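Long-range contacts in KLLA0E08119p (PDB 3VA7), which probably carboxylates urea to urea-1-carboxylate using ATP, hydrogencarbonate and biotin, this chain being the carboxylase part of a longer urea-degrading enzyme: residues N518-N523 with D801-G806; E794-S799 with G806-L811; K926-P931 with F1098-E1103; M978-K983 with F1078-E1083. All blocks are in the same frame, centred on the assembly; numbering follows the deposited sequence.

Contact 1: N518-N523 with D801-G806; sequences NRVVGN and DNFEEG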
# COMPACT_ATOMS: atom_id res chain seq x y z
N ASN A 518 -0.18 7.07 -24.29
CA ASN A 518 -1.54 6.55 -24.32
C ASN A 518 -2.25 6.75 -25.64
O ASN A 518 -2.84 5.82 -26.20
CB ASN A 518 -2.38 7.07 -23.15
CG ASN A 518 -2.44 6.04 -22.01
OD1 ASN A 518 -2.26 4.81 -22.24
ND2 ASN A 518 -2.68 6.53 -20.77
N ARG A 519 -2.24 7.98 -26.11
CA ARG A 519 -2.93 8.32 -27.33
C ARG A 519 -2.41 7.52 -28.54
O ARG A 519 -3.19 7.09 -29.39
CB ARG A 519 -2.83 9.84 -27.60
CG ARG A 519 -3.58 10.31 -28.85
CD ARG A 519 -5.01 9.90 -28.82
NE ARG A 519 -5.81 10.75 -29.71
CZ ARG A 519 -6.23 10.38 -30.93
NH1 ARG A 519 -6.98 11.22 -31.64
NH2 ARG A 519 -5.92 9.18 -31.42
N VAL A 520 -1.11 7.28 -28.59
CA VAL A 520 -0.54 6.67 -29.77
C VAL A 520 -1.18 5.31 -29.99
O VAL A 520 -1.25 4.82 -31.13
CB VAL A 520 0.98 6.57 -29.67
CG1 VAL A 520 1.51 5.54 -30.64
CG2 VAL A 520 1.65 7.97 -29.83
N VAL A 521 -1.68 4.71 -28.92
CA VAL A 521 -2.24 3.39 -28.98
C VAL A 521 -3.77 3.47 -28.96
O VAL A 521 -4.46 2.44 -29.02
CB VAL A 521 -1.76 2.59 -27.77
CG1 VAL A 521 -2.40 1.34 -27.76
CG2 VAL A 521 -0.23 2.33 -27.79
N GLY A 522 -4.32 4.68 -28.87
CA GLY A 522 -5.77 4.83 -28.93
C GLY A 522 -6.49 4.54 -27.61
O GLY A 522 -7.70 4.31 -27.59
N ASN A 523 -5.75 4.55 -26.49
CA ASN A 523 -6.35 4.41 -25.17
C ASN A 523 -7.23 5.63 -24.83
O ASN A 523 -6.86 6.77 -25.12
CB ASN A 523 -5.25 4.22 -24.10
CG ASN A 523 -4.77 2.76 -23.96
OD1 ASN A 523 -5.41 1.82 -24.42
ND2 ASN A 523 -3.63 2.57 -23.28
N ASP A 801 -6.15 15.81 -27.58
CA ASP A 801 -7.56 15.48 -27.89
C ASP A 801 -7.84 15.27 -29.36
O ASP A 801 -8.63 14.41 -29.73
CB ASP A 801 -8.53 16.53 -27.35
CG ASP A 801 -8.73 16.43 -25.83
OD1 ASP A 801 -9.18 17.45 -25.24
OD2 ASP A 801 -8.46 15.36 -25.23
N ASN A 802 -7.21 16.09 -30.19
CA ASN A 802 -7.47 16.05 -31.63
C ASN A 802 -6.39 15.25 -32.33
O ASN A 802 -6.69 14.47 -33.25
CB ASN A 802 -7.55 17.46 -32.22
CG ASN A 802 -8.69 18.29 -31.61
OD1 ASN A 802 -9.74 17.77 -31.21
ND2 ASN A 802 -8.47 19.60 -31.56
N PHE A 803 -5.14 15.45 -31.87
CA PHE A 803 -3.98 14.69 -32.34
C PHE A 803 -3.65 15.09 -33.78
O PHE A 803 -3.63 14.25 -34.68
CB PHE A 803 -4.25 13.17 -32.22
CG PHE A 803 -3.04 12.33 -31.81
CD1 PHE A 803 -2.14 12.78 -30.84
CD2 PHE A 803 -2.84 11.05 -32.37
CE1 PHE A 803 -1.04 11.98 -30.44
CE2 PHE A 803 -1.73 10.23 -31.98
CZ PHE A 803 -0.84 10.69 -31.03
N GLU A 804 -3.37 16.38 -33.97
CA GLU A 804 -3.31 17.03 -35.28
C GLU A 804 -2.07 17.95 -35.36
O GLU A 804 -1.83 18.75 -34.45
CB GLU A 804 -4.65 17.80 -35.54
CG GLU A 804 -5.80 16.83 -35.92
CD GLU A 804 -7.23 17.44 -36.14
OE1 GLU A 804 -7.45 18.69 -36.08
OE2 GLU A 804 -8.17 16.62 -36.40
N GLU A 805 -1.26 17.82 -36.42
CA GLU A 805 -0.01 18.62 -36.57
C GLU A 805 -0.19 20.12 -36.22
O GLU A 805 -1.15 20.75 -36.65
CB GLU A 805 0.56 18.55 -38.01
CG GLU A 805 0.57 17.18 -38.68
CD GLU A 805 1.89 16.34 -38.42
OE1 GLU A 805 2.92 16.92 -37.91
OE2 GLU A 805 1.87 15.10 -38.74
N GLY A 806 0.76 20.69 -35.48
CA GLY A 806 0.82 22.14 -35.28
C GLY A 806 0.12 22.70 -34.04
O GLY A 806 0.23 23.92 -33.78
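Arg519 lies across the ring of Phe803, and the evidence is the position of its CG: this methylene stands 3.3 Å from the centroid of the Phe803 ring and only 6° off the ring normal, a centred CH-pi contact. The arginine starts with CG trans to the main-chain N (chi1 -178°) and then bends at chi2, which carries the rest of the chain past the ring toward its root. The two side chains thus slide past one another in opposite directions. Beyond the bend, the guanidinium plane is tilted 24° from the ring and lies over the root of the phenylalanine rather than the ring centre: Phe803 CB covers the rim of one guanidinium face, 3.4 Å from Arg519 NH1. Val520 completes the contact from another direction, its CG2 sitting in the plane of the ring at the edge, 3.9 Å from Phe803 CZ.

No hydrogen bond joins the two segments; Arg519 NH1 passes 3.6 Å from Asn802 O, obliquely. Just outside them, Arg519 NE makes a weak bond to Ile800 O near the end of helix 786-802, and Phe644 adds a cation-pi partner.

The backbone that presents Arg519 is held by its own turn. Asn523 N reaches Asn518 O at 3.2 Å, Gly522 N reaches Arg519 O at 2.7 Å, and Asn523 ND2 bonds to Asn518 OD1 at 2.8 Å, straight at the hydrogen but rising above the Asn518 carbonyl plane. With the positive phi of Gly522, this is a Schellman motif. The arrangement is therefore a meeting of two helix C-termini, that of 511-520 in the carboxyltransferase A and B region and that of 786-802.

Contact 2: E794-S799 with G806-L811; sequences ESQDKS and GSLLEL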
# COMPACT_ATOMS: atom_id res chain seq x y z
N GLU A 794 -3.50 24.56 -22.37
CA GLU A 794 -4.59 24.31 -23.31
C GLU A 794 -4.09 23.71 -24.62
O GLU A 794 -4.76 22.85 -25.21
CB GLU A 794 -5.41 25.57 -23.56
CG GLU A 794 -6.67 25.64 -22.69
CD GLU A 794 -7.14 27.09 -22.39
OE1 GLU A 794 -8.11 27.23 -21.59
OE2 GLU A 794 -6.55 28.08 -22.94
N SER A 795 -2.90 24.13 -25.05
CA SER A 795 -2.31 23.57 -26.23
C SER A 795 -1.98 22.09 -26.03
O SER A 795 -2.02 21.33 -27.00
CB SER A 795 -1.05 24.32 -26.62
OG SER A 795 0.09 23.58 -26.25
N GLN A 796 -1.66 21.66 -24.80
CA GLN A 796 -1.37 20.24 -24.61
C GLN A 796 -2.69 19.44 -24.69
O GLN A 796 -2.77 18.37 -25.29
CB GLN A 796 -0.59 19.97 -23.32
CG GLN A 796 0.84 20.56 -23.28
CD GLN A 796 1.60 20.36 -21.94
OE1 GLN A 796 2.75 20.82 -21.78
NE2 GLN A 796 0.96 19.69 -20.98
N ASP A 797 -3.75 19.99 -24.12
CA ASP A 797 -4.98 19.28 -24.17
C ASP A 797 -5.50 19.15 -25.61
O ASP A 797 -5.99 18.08 -25.99
CB ASP A 797 -6.00 19.94 -23.24
CG ASP A 797 -5.60 19.86 -21.75
OD1 ASP A 797 -4.58 19.25 -21.42
OD2 ASP A 797 -6.30 20.42 -20.90
N LYS A 798 -5.38 20.20 -26.41
CA LYS A 798 -5.83 20.15 -27.80
C LYS A 798 -4.97 19.20 -28.60
O LYS A 798 -5.47 18.50 -29.48
CB LYS A 798 -5.85 21.52 -28.51
CG LYS A 798 -6.81 22.58 -27.90
CD LYS A 798 -8.32 22.17 -27.89
CE LYS A 798 -9.05 22.67 -29.18
NZ LYS A 798 -8.66 24.10 -29.57
N SER A 799 -3.69 19.17 -28.27
CA SER A 799 -2.76 18.29 -28.94
C SER A 799 -3.17 16.89 -28.64
O SER A 799 -3.32 16.10 -29.54
CB SER A 799 -1.34 18.56 -28.48
OG SER A 799 -0.95 19.87 -28.91
N GLY A 806 0.76 20.69 -35.48
CA GLY A 806 0.82 22.14 -35.28
C GLY A 806 0.12 22.70 -34.04
O GLY A 806 0.23 23.92 -33.78
N SER A 807 -0.57 21.86 -33.27
CA SER A 807 -1.36 22.39 -32.13
C SER A 807 -0.63 22.54 -30.77
O SER A 807 -1.20 23.08 -29.84
CB SER A 807 -2.74 21.71 -32.00
OG SER A 807 -2.64 20.32 -31.79
N LEU A 808 0.63 22.15 -30.69
CA LEU A 808 1.40 22.24 -29.45
C LEU A 808 2.20 23.51 -29.39
O LEU A 808 3.02 23.78 -30.26
CB LEU A 808 2.36 21.04 -29.30
CG LEU A 808 3.40 21.03 -28.13
CD1 LEU A 808 2.72 20.70 -26.78
CD2 LEU A 808 4.63 20.14 -28.36
N LEU A 809 1.98 24.28 -28.33
CA LEU A 809 2.75 25.47 -28.08
C LEU A 809 3.80 25.17 -27.05
O LEU A 809 3.57 24.38 -26.16
CB LEU A 809 1.83 26.53 -27.52
CG LEU A 809 1.34 27.49 -28.56
CD1 LEU A 809 -0.18 27.57 -28.43
CD2 LEU A 809 2.02 28.83 -28.29
N GLU A 810 4.96 25.81 -27.18
CA GLU A 810 6.08 25.61 -26.28
C GLU A 810 6.67 26.95 -25.98
O GLU A 810 6.46 27.91 -26.72
CB GLU A 810 7.15 24.69 -26.88
CG GLU A 810 6.80 23.21 -26.85
CD GLU A 810 8.01 22.30 -27.09
OE1 GLU A 810 8.55 22.34 -28.25
OE2 GLU A 810 8.41 21.56 -26.12
N LEU A 811 7.40 27.01 -24.87
CA LEU A 811 8.20 28.16 -24.48
C LEU A 811 8.90 28.80 -25.70
O LEU A 811 9.48 28.10 -26.56
CB LEU A 811 9.23 27.69 -23.46
CG LEU A 811 9.41 28.52 -22.20
CD1 LEU A 811 8.06 28.77 -21.58
CD2 LEU A 811 10.35 27.88 -21.20
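Ser795 and Leu808 come within 5.1 Å and Ser799 and Ser807 within 5.4 Å, all measured between CA atoms, so the 806-811 chain runs back along helix 794-799 in the opposite direction and without regular strand structure.

The firmest link is Leu809 N to Ser795 OG, 2.9 Å long with an N-H...acceptor angle of 171°. The serine hydroxyl accepts a hydrogen bond from this N-H while donating one to Leu792 O, one turn earlier in the helix, so a single oxygen serves as both acceptor and donor. The Leu809 CB methylene packs against it, 3.7 Å from Ser795 OG.

Ser799 behaves differently. Its OG sits beside the backbone N (chi1 -66°), a rotation that lets it turn back and donate to Ser795 O at 2.6 Å. That carbonyl also accepts the helical bond from Ser799 N, and the two donors approach it from opposite faces. The same hydroxyl lies against the returning chain, with Leu808 CB 3.5 Å from Ser799 OG. Ser807 OG is also near Ser799 OG, but the bond is weak and unsettled, since the same proton can reach Glu804 O.

Apolar contact is modest: Leu808 lays CD1 4.0 Å from Gln796 CG, the two chains crossing at an oblique angle. Tyr512 of helix 511-520 touches Gln796, Ser799 and Leu808 and so covers this side.

The arrangement is the C-terminal part of helix 786-802 with the following loop folded back antiparallel along it, held by a serine hydroxyl that accepts from a loop backbone N-H, before the chain leads on toward strand 824-828.

Contact 3: K926-P931 with F1098-E1103; sequences KIFKLP and FKIDVE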
# COMPACT_ATOMS: atom_id res chain seq x y z
N LYS A 926 -12.66 15.70 17.82
CA LYS A 926 -12.22 14.35 18.31
C LYS A 926 -10.89 14.39 19.09
O LYS A 926 -9.92 15.01 18.65
CB LYS A 926 -12.15 13.29 17.18
CG LYS A 926 -13.49 12.98 16.51
CD LYS A 926 -13.44 11.77 15.57
CE LYS A 926 -14.54 11.87 14.46
NZ LYS A 926 -14.12 12.74 13.24
N ILE A 927 -10.88 13.77 20.26
CA ILE A 927 -9.71 13.72 21.19
C ILE A 927 -9.06 12.36 21.12
O ILE A 927 -9.66 11.36 21.50
CB ILE A 927 -10.11 13.97 22.70
CG1 ILE A 927 -10.88 15.28 22.86
CG2 ILE A 927 -8.89 13.99 23.60
CD1 ILE A 927 -11.72 15.28 24.09
N PHE A 928 -7.85 12.36 20.59
CA PHE A 928 -7.06 11.15 20.44
C PHE A 928 -6.02 11.07 21.55
O PHE A 928 -5.24 12.03 21.76
CB PHE A 928 -6.34 11.18 19.07
CG PHE A 928 -7.24 10.86 17.87
CD1 PHE A 928 -8.14 11.80 17.39
CD2 PHE A 928 -7.21 9.60 17.27
CE1 PHE A 928 -9.01 11.51 16.29
CE2 PHE A 928 -8.07 9.30 16.17
CZ PHE A 928 -8.97 10.28 15.68
N LYS A 929 -5.98 9.94 22.26
CA LYS A 929 -4.89 9.66 23.18
C LYS A 929 -3.97 8.56 22.63
O LYS A 929 -4.38 7.37 22.49
CB LYS A 929 -5.45 9.27 24.55
CG LYS A 929 -5.75 10.53 25.38
CD LYS A 929 -6.78 10.29 26.42
CE LYS A 929 -7.09 11.63 27.10
NZ LYS A 929 -8.18 11.41 28.09
N LEU A 930 -2.75 8.96 22.32
CA LEU A 930 -1.89 8.11 21.52
C LEU A 930 -0.58 7.75 22.23
O LEU A 930 0.10 8.65 22.77
CB LEU A 930 -1.58 8.84 20.19
CG LEU A 930 -2.73 9.15 19.20
CD1 LEU A 930 -2.17 9.70 17.94
CD2 LEU A 930 -3.52 7.87 18.89
N PRO A 931 -0.19 6.46 22.23
CA PRO A 931 1.02 6.04 22.92
C PRO A 931 2.24 6.58 22.22
O PRO A 931 2.32 6.52 21.00
CB PRO A 931 1.01 4.52 22.76
CG PRO A 931 0.18 4.28 21.57
CD PRO A 931 -0.81 5.34 21.49
N PHE A 1098 -5.69 -3.11 17.89
CA PHE A 1098 -5.38 -2.10 18.89
C PHE A 1098 -6.47 -1.03 18.95
O PHE A 1098 -6.82 -0.41 17.98
CB PHE A 1098 -3.98 -1.50 18.64
CG PHE A 1098 -3.66 -0.33 19.55
CD1 PHE A 1098 -3.27 -0.54 20.88
CD2 PHE A 1098 -3.77 0.97 19.09
CE1 PHE A 1098 -3.00 0.51 21.70
CE2 PHE A 1098 -3.50 2.03 19.94
CZ PHE A 1098 -3.12 1.81 21.23
N LYS A 1099 -6.97 -0.77 20.14
CA LYS A 1099 -8.13 0.05 20.37
C LYS A 1099 -7.69 1.49 20.62
O LYS A 1099 -7.40 1.92 21.74
CB LYS A 1099 -8.93 -0.54 21.53
CG LYS A 1099 -9.93 0.39 22.20
CD LYS A 1099 -11.22 0.56 21.43
CE LYS A 1099 -12.22 1.33 22.34
NZ LYS A 1099 -13.70 1.04 22.13
N ILE A 1100 -7.70 2.26 19.55
CA ILE A 1100 -7.39 3.66 19.65
C ILE A 1100 -8.34 4.40 20.57
O ILE A 1100 -9.54 4.27 20.45
CB ILE A 1100 -7.41 4.33 18.28
CG1 ILE A 1100 -6.59 3.47 17.32
CG2 ILE A 1100 -6.88 5.79 18.41
CD1 ILE A 1100 -5.93 4.21 16.30
N ASP A 1101 -7.78 5.21 21.46
CA ASP A 1101 -8.58 5.88 22.43
C ASP A 1101 -9.02 7.17 21.82
O ASP A 1101 -8.26 8.15 21.78
CB ASP A 1101 -7.80 6.05 23.77
CG ASP A 1101 -8.57 6.89 24.85
OD1 ASP A 1101 -8.20 6.80 26.04
OD2 ASP A 1101 -9.51 7.67 24.54
N VAL A 1102 -10.25 7.17 21.34
CA VAL A 1102 -10.86 8.34 20.72
C VAL A 1102 -12.20 8.63 21.33
O VAL A 1102 -13.06 7.76 21.37
CB VAL A 1102 -11.24 8.12 19.20
CG1 VAL A 1102 -11.03 9.39 18.45
CG2 VAL A 1102 -10.48 6.97 18.56
N GLU A 1103 -12.41 9.89 21.68
CA GLU A 1103 -13.70 10.38 22.15
C GLU A 1103 -14.21 11.54 21.32
O GLU A 1103 -13.52 12.54 21.16
CB GLU A 1103 -13.61 10.83 23.62
CG GLU A 1103 -13.37 9.66 24.58
CD GLU A 1103 -14.45 8.56 24.47
OE1 GLU A 1103 -15.64 8.92 24.28
OE2 GLU A 1103 -14.12 7.35 24.58
O HOH W 1 -4.91 4.83 21.71
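Ile927 and Glu1103 are joined by a reciprocal pair of backbone hydrogen bonds: Ile927 N to Glu1103 O is 3.0 Å with an N-H...acceptor angle of 173°, and Glu1103 N returns to Ile927 O at 3.1 Å. A third bond, Lys929 N to Asp1101 O, measures 2.9 Å. On the other side of this same pair a water replaces the return bond, donating to Lys929 O and accepting from Asp1101 N. Between the direct bonds, Phe928 and Val1102 form a non-hydrogen-bonded pair, in which Val1102 CA points its hydrogen at Ile927 O, 3.3 Å away.

This is antiparallel pairing, with the strand axes at 164°. Strand 922-934 belongs to the carboxyltransferase C and D region, whose mixed sheet strand 1101-1108 joins. Strand 1075-1081 runs parallel to 922-934, and its Gln1075, Glu1077 and Tyr1079 make backbone bonds with it, so 922-934 is held along both its flanks.

Apolar contacts gather on the face bearing Phe928 and Val1102. Their side chains lie next to each other and point the same way, but the Phe928 ring turns its face to the valine: Val1102 CG1 sits over the ring centre, 3.6 Å from the centroid, in a CH-pi contact. Ile1100 CG2 touches Phe928 CD2 and Leu930 CD2, each at 4.0 Å. Separately, past the regular pairing, Pro931 CG and Phe1098 CZ meet from opposite directions, both residues touching Ile1089 of helix 1083-1094.

The other face carries Ile927 with the charged residues Lys929, Asp1101 and Glu1103. Lys929, extended beyond CG, runs alongside Asp1101, yet Lys929 NZ remains 5.0 Å from Asp1101 OD1, too far for a salt bridge.

Contact 4: M978-K983 with F1078-E1083; sequences MLYSAK and FYPVTE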
# COMPACT_ATOMS: atom_id res chain seq x y z
N MET A 978 6.48 18.13 28.45
CA MET A 978 5.44 18.82 27.73
C MET A 978 4.84 17.91 26.69
O MET A 978 3.61 17.89 26.56
CB MET A 978 5.82 20.18 27.20
CG MET A 978 6.40 20.20 25.90
SD MET A 978 5.27 20.08 24.50
CE MET A 978 6.49 20.50 23.27
N LEU A 979 5.64 17.09 26.04
CA LEU A 979 5.06 16.14 25.11
C LEU A 979 3.99 15.26 25.74
O LEU A 979 3.03 14.83 25.05
CB LEU A 979 6.14 15.30 24.49
CG LEU A 979 7.06 16.14 23.61
CD1 LEU A 979 8.36 15.43 23.52
CD2 LEU A 979 6.39 16.28 22.24
N TYR A 980 4.10 15.01 27.04
CA TYR A 980 3.13 14.15 27.71
C TYR A 980 2.10 14.95 28.51
O TYR A 980 1.31 14.37 29.24
CB TYR A 980 3.83 13.14 28.63
CG TYR A 980 4.66 12.11 27.92
CD1 TYR A 980 4.08 11.25 27.02
CD2 TYR A 980 6.03 11.99 28.17
CE1 TYR A 980 4.80 10.28 26.39
CE2 TYR A 980 6.76 11.01 27.54
CZ TYR A 980 6.15 10.14 26.64
OH TYR A 980 6.84 9.12 25.94
N SER A 981 2.12 16.27 28.43
CA SER A 981 1.00 17.01 29.06
C SER A 981 0.27 18.02 28.14
O SER A 981 -0.75 18.54 28.51
CB SER A 981 1.44 17.66 30.39
OG SER A 981 2.58 18.42 30.20
N ALA A 982 0.82 18.27 26.97
CA ALA A 982 0.28 19.25 26.05
C ALA A 982 -1.01 18.71 25.39
O ALA A 982 -1.25 17.49 25.36
CB ALA A 982 1.33 19.64 25.00
N LYS A 983 -1.87 19.63 24.98
CA LYS A 983 -3.06 19.27 24.23
C LYS A 983 -2.87 19.87 22.84
O LYS A 983 -2.88 21.11 22.66
CB LYS A 983 -4.28 19.77 24.94
CG LYS A 983 -4.89 18.79 25.91
CD LYS A 983 -5.97 19.53 26.67
CE LYS A 983 -6.33 18.88 27.98
NZ LYS A 983 -7.04 19.91 28.78
N PHE A 1078 -0.43 12.89 24.08
CA PHE A 1078 0.47 11.74 24.19
C PHE A 1078 0.53 11.08 25.59
O PHE A 1078 0.45 11.79 26.62
CB PHE A 1078 1.85 12.13 23.73
CG PHE A 1078 1.95 12.37 22.26
CD1 PHE A 1078 2.49 13.56 21.79
CD2 PHE A 1078 1.53 11.39 21.36
CE1 PHE A 1078 2.58 13.80 20.42
CE2 PHE A 1078 1.63 11.59 20.02
CZ PHE A 1078 2.15 12.80 19.50
N TYR A 1079 0.64 9.75 25.63
CA TYR A 1079 0.94 9.05 26.88
C TYR A 1079 2.18 8.16 26.73
O TYR A 1079 2.43 7.57 25.65
CB TYR A 1079 -0.28 8.28 27.46
CG TYR A 1079 -0.76 7.07 26.67
CD1 TYR A 1079 -0.18 5.80 26.88
CD2 TYR A 1079 -1.78 7.20 25.71
CE1 TYR A 1079 -0.58 4.73 26.15
CE2 TYR A 1079 -2.22 6.11 24.97
CZ TYR A 1079 -1.63 4.88 25.20
OH TYR A 1079 -2.06 3.81 24.47
N PRO A 1080 2.99 8.07 27.79
CA PRO A 1080 4.31 7.32 27.78
C PRO A 1080 4.20 5.80 27.66
O PRO A 1080 3.45 5.21 28.42
CB PRO A 1080 4.88 7.62 29.16
CG PRO A 1080 3.59 7.90 30.01
CD PRO A 1080 2.76 8.74 29.09
N VAL A 1081 4.85 5.23 26.66
CA VAL A 1081 5.18 3.82 26.59
C VAL A 1081 6.66 3.63 26.24
O VAL A 1081 7.36 4.53 25.69
CB VAL A 1081 4.41 3.00 25.51
CG1 VAL A 1081 2.98 2.85 25.88
CG2 VAL A 1081 4.63 3.53 24.05
N THR A 1082 7.11 2.43 26.57
CA THR A 1082 8.45 1.95 26.29
C THR A 1082 8.58 1.66 24.80
O THR A 1082 7.59 1.37 24.17
CB THR A 1082 8.60 0.67 27.13
OG1 THR A 1082 9.18 1.04 28.39
CG2 THR A 1082 9.42 -0.42 26.45
N GLU A 1083 9.79 1.70 24.25
CA GLU A 1083 9.98 1.27 22.86
C GLU A 1083 9.38 -0.11 22.56
O GLU A 1083 8.61 -0.26 21.59
CB GLU A 1083 11.43 1.35 22.39
CG GLU A 1083 11.55 0.81 20.99
CD GLU A 1083 12.81 1.21 20.26
OE1 GLU A 1083 13.53 2.07 20.75
OE2 GLU A 1083 13.08 0.67 19.17
O HOH W 2 0.13 14.98 25.74
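Tyr980 and Pro1080 form the close-packed part of this contact. The tyrosine ring lies against the proline, with Pro1080 CB over one ring face, 4.0 Å from the Tyr980 centroid and 22° off its normal, displaced toward the rim: a CH-pi contact between side chains that cross at a slant. Further round, Pro1080 CD comes to 3.5 Å from Tyr980 CD1. The ring is delivered there by a chi1 of -67°, which sets CG beside the backbone N, and its edge meets the Phe1078 carbonyl, Phe1078 O being 3.7 Å from Tyr980 CD1. The hydroxyl is also held, by a hydrogen bond to Met932 O outside the two segments, so the ring is fixed at its far end as well as along one face.

Phe1078 packs against the helix end instead. Leu979 O lies in the plane of its ring, at the edge, and is 3.2 Å from Phe1078 CB.

The looser part is internal. No direct hydrogen bond crosses between the segments; a water stands in for one, accepting from Phe1078 N at 2.7 Å and lying near two carbonyls of the other segment, 3.0 Å from Leu979 O and 2.9 Å from Ala982 O, among buried residues. The solvent side is instead at the outer side of exposed Pro1080.

Helix 972-979 ends here, Ser981 N and Ala982 N both bonding back to Met978 O, and the chain turns into strand 984-989, the antiparallel neighbour of 1075-1081. Phe934 of strand 922-934 touches Leu979 and Tyr980, while Ile1027 of strand 1024-1028 touches Met978 and Leu979, so the helix end is seated over this mixed sheet.

From the N terminus, contact 1 opens at 518-523 and closes some 280 residues later at 801-806, bringing the end of helix 511-520 to the end of helix 786-802. Contact 2 crosses it: its first segment, 794-799, lies on that second helix before contact 1 closes, and its second begins at Gly806, which both share. Only six residues separate its segments, the chain folding back on helix 786-802. The chain then reaches contact 3, which joins strand 922-934 to strand 1101-1108, and contact 4 falls wholly within that span. Contacts 3 and 4 meet through neighbouring strands 922-934 and 1075-1081, where Leu930 O lies 3.1 Å from Tyr1079 N. The two pairs are remote: centres of contacts 1 and 3 are about 52 Å apart.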